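Local coordinates for malonyl CoA-acyl carrier protein transacylase (Mycobacterium tuberculosis, PDB 2QC3) that catalyses transfer of the malonyl group from malonyl-CoA to holo acyl carrier protein, supplying malonyl-ACP for fatty acid biosynthesis, at residues L5-Q10 with A66-A71; V93-A98 with D239-Q244; A100-I105 with A220-N225. All blocks are in the same frame, centred on the assembly; numbering follows the deposited sequence.

Interaction 1: residues L5-Q10 with A66-A71; sequences LLAPGQ and AATLLA
Thr68 of helix 57-77 meets the end of strand 2-7 with both branches of its side chain. Its methyl CG2 faces the methyl of Ala7, 4.2 Å from Ala7 CB, while its hydroxyl lies alongside the ring of Pro8, with Thr68 OG1 3.9 Å from Pro8 CD and slightly farther from CG. Pro8 and Thr68 run past one another head to tail, OG1 lying by the CG-CD side of the proline without any polar pairing. The torsion sorts the branches: with chi1 at -69°, OG1 sits beside the backbone N and CG2 beside the carbonyl carbon, which directs the methyl to the strand and the hydroxyl to the loop that follows it. A water closes the contact, giving one proton to Pro8 O (2.8 Å) and the other to Thr68 OG1 (2.7 Å). The single hydroxyl proton can then serve Pro270 O, its strongest partner, or Ile64 O. Farther out, Ala97 of helix 94-101 touches both Ala7 and Thr68, and backbone bonds to strands 86-90 and 263-268 hold the strand on its two flanks. A helix packed over the C-terminal end of a central parallel strand in this way is characteristic of the alpha/beta core of acyltransferases; here the side chain of Pro8 is about 9 Å from that of Ser92, the active-site serine by similarity.

Interaction 2: residues V93-A98 with D239-Q244; sequences VGEIAA and DTLVSQ. With ACY (acetic acid), chain B.
Leu241 and Ile96 form the apolar part of this helix-to-helix contact, their side chains crossing at about a right angle. Both leucine methyls lie near Ile96 CG1, Leu241 CD1 at 4.1 Å and CD2 at 4.2 Å, and CD1 also reaches Glu95 CB at 4.3 Å. The Leu241 CB points beside the other helix, but with CG anti to the backbone N (chi1 171°) the leucine end swings closer. Glu95 makes the shortest approach: its extended chain brings OE2 within 3.6 Å of Gln244 CG, against methylene rather than a polar group. The other carboxylate oxygen, OE1, is hydrogen-bonded to Asn225 N. Gln244 O binds His195 ND1, which places Gln244 beside His195, an active-site residue by similarity. In contrast to the buried Leu241, Val242 and Ser243 are partly exposed and Asp239 exposed, and none of the three touches 93-98. An acetic acid molecule, probably from the crystallisation liquor, accepts a bent hydrogen bond from Val93 N (2.8 Å, 142° at the hydrogen) and another from Arg117 NH1. Around the two segments, helix 57-77 touches Val93 and Ala97, helix 107-125 covers Ile96 through Ala110 and Ala114, and helix 203-211 backs Leu241 through Phe206.

Interaction 3: residues A100-I105 with A220-N225; sequences AIAGVI and ATLLSN
The Schellman motif that ends helix 94-101 brings Ala102 and Val104 against Leu222 of the short, weakly bonded strand 221-222, outermost in the parallel sheet. In the motif Gly103, with positive phi (73°), is the C-prime residue: Gly103 N bonds to Ala100 O at 3.0 Å, and Val104 N reaches back to Tyr99 O. The chain leaves the helix here, and Ala102 and Val104, on either side of Gly103 in sequence, both turn toward the same leucine. Leu222 is received on both its branches. CD1 lies 3.7 Å from Ala102 CB, and CD2 is equally near Val104 CG2, again at 3.7 Å, where the two side chains cross at about a right angle. Ala102 CB also stands 4.0 Å from Leu222 CB, so the alanine methyl lies along the root of the leucine as well as by its end. CG of Leu222 is anti to the backbone N (chi1 180°), which carries the fork away from its strand and toward Ala102 and Val104. Tyr99 and Val231 also touch the leucine. Just before the strand Ala102 O and Ala220 N come to 3.9 Å without bonding. Beyond the strand, Asn225 uses its whole amide, OD1 taking the N-H of Ser92, an active-site residue by similarity, and ND2 giving to Gly90 O. The contact proper is thus apolar, Ala102 CB lying against most of the leucine side chain and Val104 CG2 against CD2. The backbone of the same residues is held by bonds to neighbouring ones, Ala102 with Thr219, Val104 with Ala216 and Leu222 with Val231, while the side chains meet by packing alone and depend on close fit and burial.

In the fold
Helix 94-101 links the three contacts: interactions 2 and 3 use it directly, and interaction 1 lies against it. Ala7 CB packs 3.3 Å from Gly94 O, and Thr68 CG2 3.5 Å from Ala97 CB, bringing interactions 1 and 2 together beside the GxSxG sequence that fits a nucleophile elbow around Ser92. Interaction 1 meets interaction 3 through Leu5 CD1 and Ile101 CG2, 3.8 Å apart. The closest pair is 2 and 3, centres about 9 Å apart. Toward the probable active site, the side chain of Gln244 in interaction 2 is about 4 Å from that of His195, and that of Pro8 in interaction 1 about 9 Å from that of Ser92, whereas the packing in interaction 3 lies away from both.

Interaction 1: residues L5-Q10 with A66-A71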
ATOM      1  N   LEU A   5       8.761  -7.224  -6.358  1.00 25.47           N
ATOM      2  CA  LEU A   5       8.856  -5.824  -5.972  1.00 26.00           C
ATOM      3  C   LEU A   5       7.579  -5.498  -5.199  1.00 25.87           C
ATOM      4  O   LEU A   5       6.480  -5.536  -5.757  1.00 25.48           O
ATOM      5  CB  LEU A   5       8.984  -4.936  -7.218  1.00 26.71           C
ATOM      6  CG  LEU A   5      10.131  -5.249  -8.193  1.00 28.52           C
ATOM      7  CD1 LEU A   5      10.175  -4.171  -9.270  1.00 26.16           C
ATOM      8  CD2 LEU A   5      11.465  -5.317  -7.461  1.00 27.54           C
ATOM      9  N   LEU A   6       7.728  -5.187  -3.913  1.00 24.30           N
ATOM     10  CA  LEU A   6       6.578  -4.893  -3.061  1.00 24.55           C
ATOM     11  C   LEU A   6       6.509  -3.440  -2.627  1.00 23.82           C
ATOM     12  O   LEU A   6       7.487  -2.891  -2.118  1.00 25.15           O
ATOM     13  CB  LEU A   6       6.604  -5.783  -1.814  1.00 23.52           C
ATOM     14  CG  LEU A   6       6.946  -7.265  -2.029  1.00 24.48           C
ATOM     15  CD1 LEU A   6       6.856  -8.009  -0.699  1.00 25.10           C
ATOM     16  CD2 LEU A   6       5.995  -7.874  -3.044  1.00 23.13           C
ATOM     17  N   ALA A   7       5.345  -2.828  -2.822  1.00 22.35           N
ATOM     18  CA  ALA A   7       5.132  -1.430  -2.454  1.00 22.74           C
ATOM     19  C   ALA A   7       4.279  -1.345  -1.192  1.00 25.12           C
ATOM     20  O   ALA A   7       3.145  -1.823  -1.159  1.00 24.48           O
ATOM     21  CB  ALA A   7       4.459  -0.676  -3.609  1.00 21.99           C
ATOM     22  N   PRO A   8       4.817  -0.719  -0.131  1.00 26.66           N
ATOM     23  CA  PRO A   8       4.124  -0.562   1.149  1.00 25.56           C
ATOM     24  C   PRO A   8       2.917   0.370   1.143  1.00 26.81           C
ATOM     25  O   PRO A   8       2.781   1.233   0.271  1.00 24.31           O
ATOM     26  CB  PRO A   8       5.231  -0.060   2.073  1.00 28.51           C
ATOM     27  CG  PRO A   8       6.056   0.794   1.151  1.00 28.96           C
ATOM     28  CD  PRO A   8       6.154  -0.095  -0.082  1.00 28.65           C
ATOM     29  N   GLY A   9       2.044   0.171   2.131  1.00 27.93           N
ATOM     30  CA  GLY A   9       0.856   0.991   2.285  1.00 30.25           C
ATOM     31  C   GLY A   9       0.970   1.848   3.538  1.00 31.78           C
ATOM     32  O   GLY A   9       2.057   1.969   4.107  1.00 30.20           O
ATOM     33  N   GLN A  10      -0.142   2.426   3.987  1.00 34.32           N
ATOM     34  CA  GLN A  10      -0.121   3.288   5.170  1.00 35.41           C
ATOM     35  C   GLN A  10       0.350   2.588   6.440  1.00 35.41           C
ATOM     36  O   GLN A  10       0.266   1.362   6.564  1.00 32.88           O
ATOM     37  CB  GLN A  10      -1.502   3.907   5.416  1.00 36.26           C
ATOM     38  CG  GLN A  10      -1.995   4.823   4.306  1.00 36.17           C
ATOM     39  CD  GLN A  10      -3.332   5.482   4.638  1.00 37.93           C
ATOM     40  OE1 GLN A  10      -3.432   6.284   5.567  1.00 37.06           O
ATOM     41  NE2 GLN A  10      -4.361   5.145   3.875  1.00 39.42           N
ATOM     42  N   ALA A  66       5.004   8.708  -3.134  1.00 25.88           N
ATOM     43  CA  ALA A  66       6.118   9.540  -3.600  1.00 27.56           C
ATOM     44  C   ALA A  66       7.467   8.926  -3.199  1.00 26.99           C
ATOM     45  O   ALA A  66       8.390   8.854  -4.009  1.00 28.15           O
ATOM     46  CB  ALA A  66       5.995  10.963  -3.026  1.00 27.01           C
ATOM     47  N   ALA A  67       7.573   8.489  -1.951  1.00 26.43           N
ATOM     48  CA  ALA A  67       8.802   7.877  -1.455  1.00 27.43           C
ATOM     49  C   ALA A  67       9.099   6.621  -2.265  1.00 27.74           C
ATOM     50  O   ALA A  67      10.241   6.381  -2.679  1.00 27.66           O
ATOM     51  CB  ALA A  67       8.651   7.518   0.014  1.00 24.93           C
ATOM     52  N   THR A  68       8.061   5.826  -2.496  1.00 26.93           N
ATOM     53  CA  THR A  68       8.216   4.595  -3.253  1.00 25.60           C
ATOM     54  C   THR A  68       8.722   4.811  -4.666  1.00 25.05           C
ATOM     55  O   THR A  68       9.650   4.130  -5.110  1.00 24.39           O
ATOM     56  CB  THR A  68       6.899   3.786  -3.318  1.00 23.87           C
ATOM     57  OG1 THR A  68       6.600   3.275  -2.017  1.00 24.17           O
ATOM     58  CG2 THR A  68       7.035   2.601  -4.288  1.00 23.12           C
ATOM     59  N   LEU A  69       8.122   5.766  -5.365  1.00 24.29           N
ATOM     60  CA  LEU A  69       8.507   6.029  -6.736  1.00 25.59           C
ATOM     61  C   LEU A  69       9.865   6.711  -6.887  1.00 25.87           C
ATOM     62  O   LEU A  69      10.531   6.525  -7.900  1.00 26.82           O
ATOM     63  CB  LEU A  69       7.393   6.811  -7.443  1.00 22.59           C
ATOM     64  CG  LEU A  69       6.057   6.041  -7.385  1.00 24.15           C
ATOM     65  CD1 LEU A  69       4.984   6.755  -8.205  1.00 21.26           C
ATOM     66  CD2 LEU A  69       6.269   4.611  -7.902  1.00 21.22           C
ATOM     67  N   LEU A  70      10.283   7.499  -5.902  1.00 27.95           N
ATOM     68  CA  LEU A  70      11.602   8.133  -5.991  1.00 29.76           C
ATOM     69  C   LEU A  70      12.629   7.009  -6.083  1.00 30.29           C
ATOM     70  O   LEU A  70      13.542   7.047  -6.913  1.00 31.03           O
ATOM     71  CB  LEU A  70      11.899   8.976  -4.750  1.00 29.11           C
ATOM     72  CG  LEU A  70      11.249  10.352  -4.627  1.00 30.24           C
ATOM     73  CD1 LEU A  70      11.592  10.937  -3.271  1.00 30.21           C
ATOM     74  CD2 LEU A  70      11.741  11.265  -5.748  1.00 31.17           C
ATOM     75  N   ALA A  71      12.455   6.002  -5.230  1.00 30.29           N
ATOM     76  CA  ALA A  71      13.345   4.850  -5.190  1.00 31.80           C
ATOM     77  C   ALA A  71      13.263   4.094  -6.504  1.00 33.80           C
ATOM     78  O   ALA A  71      14.282   3.683  -7.064  1.00 33.65           O
ATOM     79  CB  ALA A  71      12.962   3.937  -4.035  1.00 30.98           C
TER
HETATM   80  O   HOH W   1       4.096   2.316  -1.915  1.00 22.84           O

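Interaction 2: residues V93-A98 with D239-Q244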
ATOM      1  N   VAL A  93      -2.798   1.500  -0.305  1.00 17.93           N
ATOM      2  CA  VAL A  93      -2.413   2.621  -1.143  1.00 20.15           C
ATOM      3  C   VAL A  93      -1.146   2.263  -1.957  1.00 19.59           C
ATOM      4  O   VAL A  93      -0.913   2.831  -3.021  1.00 20.04           O
ATOM      5  CB  VAL A  93      -2.161   3.898  -0.321  1.00 20.80           C
ATOM      6  CG1 VAL A  93      -0.969   3.719   0.614  1.00 21.93           C
ATOM      7  CG2 VAL A  93      -1.935   5.059  -1.282  1.00 20.45           C
ATOM      8  N   GLY A  94      -0.353   1.306  -1.471  1.00 19.77           N
ATOM      9  CA  GLY A  94       0.845   0.883  -2.181  1.00 20.49           C
ATOM     10  C   GLY A  94       0.540   0.383  -3.582  1.00 19.30           C
ATOM     11  O   GLY A  94       1.409   0.365  -4.448  1.00 19.41           O
ATOM     12  N   GLU A  95      -0.694  -0.034  -3.822  1.00 20.97           N
ATOM     13  CA  GLU A  95      -1.043  -0.496  -5.165  1.00 21.74           C
ATOM     14  C   GLU A  95      -0.830   0.578  -6.234  1.00 21.42           C
ATOM     15  O   GLU A  95      -0.453   0.265  -7.362  1.00 22.16           O
ATOM     16  CB  GLU A  95      -2.489  -0.974  -5.218  1.00 23.22           C
ATOM     17  CG  GLU A  95      -2.741  -2.238  -4.417  1.00 25.85           C
ATOM     18  CD  GLU A  95      -3.880  -3.046  -4.985  1.00 25.08           C
ATOM     19  OE1 GLU A  95      -3.639  -4.206  -5.387  1.00 23.64           O
ATOM     20  OE2 GLU A  95      -5.013  -2.517  -5.036  1.00 24.20           O
ATOM     21  N   ILE A  96      -1.073   1.840  -5.891  1.00 21.20           N
ATOM     22  CA  ILE A  96      -0.896   2.915  -6.870  1.00 20.93           C
ATOM     23  C   ILE A  96       0.563   2.986  -7.307  1.00 20.27           C
ATOM     24  O   ILE A  96       0.859   3.155  -8.490  1.00 19.57           O
ATOM     25  CB  ILE A  96      -1.351   4.289  -6.300  1.00 20.47           C
ATOM     26  CG1 ILE A  96      -2.882   4.301  -6.151  1.00 23.00           C
ATOM     27  CG2 ILE A  96      -0.917   5.410  -7.224  1.00 19.67           C
ATOM     28  CD1 ILE A  96      -3.442   5.554  -5.484  1.00 22.81           C
ATOM     29  N   ALA A  97       1.470   2.851  -6.343  1.00 20.25           N
ATOM     30  CA  ALA A  97       2.899   2.866  -6.628  1.00 20.38           C
ATOM     31  C   ALA A  97       3.240   1.611  -7.435  1.00 18.79           C
ATOM     32  O   ALA A  97       4.010   1.670  -8.400  1.00 18.69           O
ATOM     33  CB  ALA A  97       3.694   2.896  -5.320  1.00 20.34           C
ATOM     34  N   ALA A  98       2.658   0.480  -7.045  1.00 18.74           N
ATOM     35  CA  ALA A  98       2.886  -0.783  -7.753  1.00 20.01           C
ATOM     36  C   ALA A  98       2.466  -0.647  -9.214  1.00 20.87           C
ATOM     37  O   ALA A  98       3.132  -1.166 -10.115  1.00 20.85           O
ATOM     38  CB  ALA A  98       2.103  -1.912  -7.095  1.00 18.12           C
ATOM     39  N   ASP A 239      -9.950  -0.426 -13.054  1.00 23.63           N
ATOM     40  CA  ASP A 239     -11.274  -0.716 -12.509  1.00 24.91           C
ATOM     41  C   ASP A 239     -11.130  -1.412 -11.158  1.00 23.12           C
ATOM     42  O   ASP A 239     -11.862  -1.127 -10.217  1.00 23.71           O
ATOM     43  CB  ASP A 239     -12.075  -1.618 -13.462  1.00 25.98           C
ATOM     44  CG  ASP A 239     -12.532  -0.888 -14.713  1.00 29.80           C
ATOM     45  OD1 ASP A 239     -12.505   0.360 -14.717  1.00 30.01           O
ATOM     46  OD2 ASP A 239     -12.931  -1.561 -15.687  1.00 29.68           O
ATOM     47  N   THR A 240     -10.177  -2.330 -11.073  1.00 22.26           N
ATOM     48  CA  THR A 240      -9.941  -3.051  -9.833  1.00 21.91           C
ATOM     49  C   THR A 240      -9.387  -2.121  -8.759  1.00 22.10           C
ATOM     50  O   THR A 240      -9.765  -2.224  -7.589  1.00 24.06           O
ATOM     51  CB  THR A 240      -8.974  -4.222 -10.064  1.00 23.26           C
ATOM     52  OG1 THR A 240      -9.593  -5.161 -10.949  1.00 22.39           O
ATOM     53  CG2 THR A 240      -8.626  -4.914  -8.752  1.00 19.62           C
ATOM     54  N   LEU A 241      -8.497  -1.217  -9.160  1.00 22.04           N
ATOM     55  CA  LEU A 241      -7.909  -0.255  -8.228  1.00 22.23           C
ATOM     56  C   LEU A 241      -8.997   0.622  -7.604  1.00 22.27           C
ATOM     57  O   LEU A 241      -9.014   0.836  -6.394  1.00 21.07           O
ATOM     58  CB  LEU A 241      -6.882   0.628  -8.948  1.00 21.66           C
ATOM     59  CG  LEU A 241      -6.326   1.831  -8.170  1.00 23.13           C
ATOM     60  CD1 LEU A 241      -5.634   1.369  -6.907  1.00 24.67           C
ATOM     61  CD2 LEU A 241      -5.365   2.606  -9.037  1.00 21.14           C
ATOM     62  N   VAL A 242      -9.912   1.121  -8.431  1.00 21.95           N
ATOM     63  CA  VAL A 242     -10.986   1.970  -7.932  1.00 21.60           C
ATOM     64  C   VAL A 242     -11.856   1.178  -6.963  1.00 22.50           C
ATOM     65  O   VAL A 242     -12.153   1.626  -5.856  1.00 21.28           O
ATOM     66  CB  VAL A 242     -11.856   2.490  -9.090  1.00 23.70           C
ATOM     67  CG1 VAL A 242     -13.015   3.319  -8.545  1.00 25.20           C
ATOM     68  CG2 VAL A 242     -11.005   3.328 -10.030  1.00 25.49           C
ATOM     69  N   SER A 243     -12.239  -0.019  -7.380  1.00 22.05           N
ATOM     70  CA  SER A 243     -13.072  -0.882  -6.563  1.00 22.69           C
ATOM     71  C   SER A 243     -12.428  -1.258  -5.223  1.00 21.76           C
ATOM     72  O   SER A 243     -13.121  -1.390  -4.216  1.00 20.43           O
ATOM     73  CB  SER A 243     -13.428  -2.140  -7.361  1.00 22.75           C
ATOM     74  OG  SER A 243     -14.280  -2.977  -6.615  1.00 29.93           O
ATOM     75  N   GLN A 244     -11.107  -1.416  -5.199  1.00 21.39           N
ATOM     76  CA  GLN A 244     -10.414  -1.772  -3.964  1.00 20.03           C
ATOM     77  C   GLN A 244     -10.634  -0.762  -2.851  1.00 21.80           C
ATOM     78  O   GLN A 244     -10.397  -1.054  -1.677  1.00 21.59           O
ATOM     79  CB  GLN A 244      -8.907  -1.927  -4.212  1.00 21.46           C
ATOM     80  CG  GLN A 244      -8.517  -3.315  -4.648  1.00 18.62           C
ATOM     81  CD  GLN A 244      -9.008  -4.360  -3.674  1.00 21.14           C
ATOM     82  OE1 GLN A 244      -8.552  -4.438  -2.529  1.00 22.29           O
ATOM     83  NE2 GLN A 244      -9.952  -5.160  -4.116  1.00 18.18           N
TER
HETATM   84  C   ACY B 500      -4.817   2.354   2.609  1.00 61.08           C
HETATM   85  O   ACY B 500      -5.788   2.329   1.875  1.00 57.24           O
HETATM   86  OXT ACY B 500      -3.597   2.640   2.119  1.00 62.96           O
HETATM   87  CH3 ACY B 500      -4.967   2.063   4.077  1.00 58.45           C

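Interaction 3: residues A100-I105 with A220-N225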
ATOM      1  N   ALA A 100       2.438   2.082 -11.019  1.00 22.42           N
ATOM      2  CA  ALA A 100       3.427   2.899 -11.707  1.00 23.15           C
ATOM      3  C   ALA A 100       4.684   2.066 -11.952  1.00 23.28           C
ATOM      4  O   ALA A 100       5.302   2.150 -13.010  1.00 24.16           O
ATOM      5  CB  ALA A 100       3.764   4.135 -10.874  1.00 24.65           C
ATOM      6  N   ILE A 101       5.063   1.253 -10.971  1.00 22.44           N
ATOM      7  CA  ILE A 101       6.244   0.420 -11.130  1.00 22.66           C
ATOM      8  C   ILE A 101       6.023  -0.533 -12.301  1.00 22.45           C
ATOM      9  O   ILE A 101       6.914  -0.728 -13.124  1.00 21.64           O
ATOM     10  CB  ILE A 101       6.544  -0.363  -9.831  1.00 20.47           C
ATOM     11  CG1 ILE A 101       7.081   0.610  -8.772  1.00 21.80           C
ATOM     12  CG2 ILE A 101       7.554  -1.486 -10.102  1.00 21.16           C
ATOM     13  CD1 ILE A 101       7.158   0.030  -7.357  1.00 22.49           C
ATOM     14  N   ALA A 102       4.818  -1.091 -12.387  1.00 22.90           N
ATOM     15  CA  ALA A 102       4.469  -2.020 -13.456  1.00 23.08           C
ATOM     16  C   ALA A 102       4.094  -1.325 -14.765  1.00 23.27           C
ATOM     17  O   ALA A 102       3.593  -1.969 -15.687  1.00 24.19           O
ATOM     18  CB  ALA A 102       3.329  -2.932 -13.004  1.00 21.82           C
ATOM     19  N   GLY A 103       4.317  -0.013 -14.832  1.00 22.80           N
ATOM     20  CA  GLY A 103       4.043   0.737 -16.047  1.00 23.12           C
ATOM     21  C   GLY A 103       2.609   1.033 -16.450  1.00 24.79           C
ATOM     22  O   GLY A 103       2.358   1.436 -17.586  1.00 24.48           O
ATOM     23  N   VAL A 104       1.660   0.865 -15.537  1.00 24.37           N
ATOM     24  CA  VAL A 104       0.270   1.134 -15.871  1.00 23.77           C
ATOM     25  C   VAL A 104      -0.019   2.630 -15.883  1.00 23.51           C
ATOM     26  O   VAL A 104      -0.800   3.109 -16.702  1.00 24.06           O
ATOM     27  CB  VAL A 104      -0.674   0.423 -14.882  1.00 22.78           C
ATOM     28  CG1 VAL A 104      -2.120   0.830 -15.136  1.00 23.07           C
ATOM     29  CG2 VAL A 104      -0.523  -1.081 -15.040  1.00 22.06           C
ATOM     30  N   ILE A 105       0.623   3.364 -14.977  1.00 24.22           N
ATOM     31  CA  ILE A 105       0.431   4.807 -14.875  1.00 24.07           C
ATOM     32  C   ILE A 105       1.754   5.531 -14.636  1.00 25.40           C
ATOM     33  O   ILE A 105       2.689   4.958 -14.075  1.00 24.97           O
ATOM     34  CB  ILE A 105      -0.532   5.163 -13.711  1.00 25.04           C
ATOM     35  CG1 ILE A 105      -0.022   4.544 -12.407  1.00 26.08           C
ATOM     36  CG2 ILE A 105      -1.944   4.678 -14.024  1.00 23.53           C
ATOM     37  CD1 ILE A 105      -0.909   4.829 -11.196  1.00 24.06           C
ATOM     38  N   ALA A 220       4.729  -5.558 -16.580  1.00 29.36           N
ATOM     39  CA  ALA A 220       5.164  -6.665 -15.742  1.00 26.69           C
ATOM     40  C   ALA A 220       3.962  -7.314 -15.081  1.00 26.65           C
ATOM     41  O   ALA A 220       2.869  -6.752 -15.085  1.00 26.07           O
ATOM     42  CB  ALA A 220       6.135  -6.166 -14.681  1.00 28.22           C
ATOM     43  N   THR A 221       4.159  -8.508 -14.531  1.00 25.65           N
ATOM     44  CA  THR A 221       3.078  -9.203 -13.838  1.00 27.36           C
ATOM     45  C   THR A 221       2.698  -8.323 -12.647  1.00 25.95           C
ATOM     46  O   THR A 221       3.507  -8.086 -11.747  1.00 26.14           O
ATOM     47  CB  THR A 221       3.538 -10.575 -13.318  1.00 28.07           C
ATOM     48  OG1 THR A 221       4.093 -11.331 -14.401  1.00 30.25           O
ATOM     49  CG2 THR A 221       2.367 -11.336 -12.714  1.00 28.68           C
ATOM     50  N   LEU A 222       1.469  -7.829 -12.660  1.00 25.69           N
ATOM     51  CA  LEU A 222       0.974  -6.954 -11.605  1.00 23.68           C
ATOM     52  C   LEU A 222      -0.177  -7.618 -10.865  1.00 23.27           C
ATOM     53  O   LEU A 222      -1.229  -7.895 -11.450  1.00 22.80           O
ATOM     54  CB  LEU A 222       0.508  -5.625 -12.219  1.00 23.89           C
ATOM     55  CG  LEU A 222      -0.064  -4.517 -11.322  1.00 23.99           C
ATOM     56  CD1 LEU A 222       1.005  -3.980 -10.364  1.00 21.74           C
ATOM     57  CD2 LEU A 222      -0.568  -3.396 -12.203  1.00 23.23           C
ATOM     58  N   LEU A 223       0.030  -7.880  -9.579  1.00 22.41           N
ATOM     59  CA  LEU A 223      -0.992  -8.509  -8.746  1.00 23.04           C
ATOM     60  C   LEU A 223      -1.921  -7.463  -8.139  1.00 24.01           C
ATOM     61  O   LEU A 223      -1.570  -6.286  -8.055  1.00 21.57           O
ATOM     62  CB  LEU A 223      -0.339  -9.313  -7.622  1.00 23.46           C
ATOM     63  CG  LEU A 223       0.621 -10.410  -8.081  1.00 22.23           C
ATOM     64  CD1 LEU A 223       1.086 -11.213  -6.871  1.00 21.98           C
ATOM     65  CD2 LEU A 223      -0.088 -11.311  -9.089  1.00 20.30           C
ATOM     66  N   SER A 224      -3.103  -7.907  -7.719  1.00 22.20           N
ATOM     67  CA  SER A 224      -4.091  -7.026  -7.117  1.00 21.95           C
ATOM     68  C   SER A 224      -4.517  -7.522  -5.737  1.00 21.10           C
ATOM     69  O   SER A 224      -4.650  -8.725  -5.515  1.00 19.91           O
ATOM     70  CB  SER A 224      -5.328  -6.925  -8.022  1.00 21.57           C
ATOM     71  OG  SER A 224      -6.348  -6.165  -7.400  1.00 21.88           O
ATOM     72  N   ASN A 225      -4.731  -6.580  -4.822  1.00 21.14           N
ATOM     73  CA  ASN A 225      -5.164  -6.875  -3.457  1.00 21.40           C
ATOM     74  C   ASN A 225      -6.558  -7.495  -3.466  1.00 19.06           C
ATOM     75  O   ASN A 225      -6.999  -8.080  -2.481  1.00 16.90           O
ATOM     76  CB  ASN A 225      -5.214  -5.585  -2.625  1.00 19.85           C
ATOM     77  CG  ASN A 225      -3.843  -5.071  -2.246  1.00 21.19           C
ATOM     78  OD1 ASN A 225      -3.717  -3.947  -1.758  1.00 23.45           O
ATOM     79  ND2 ASN A 225      -2.809  -5.888  -2.448  1.00 17.75           N
TER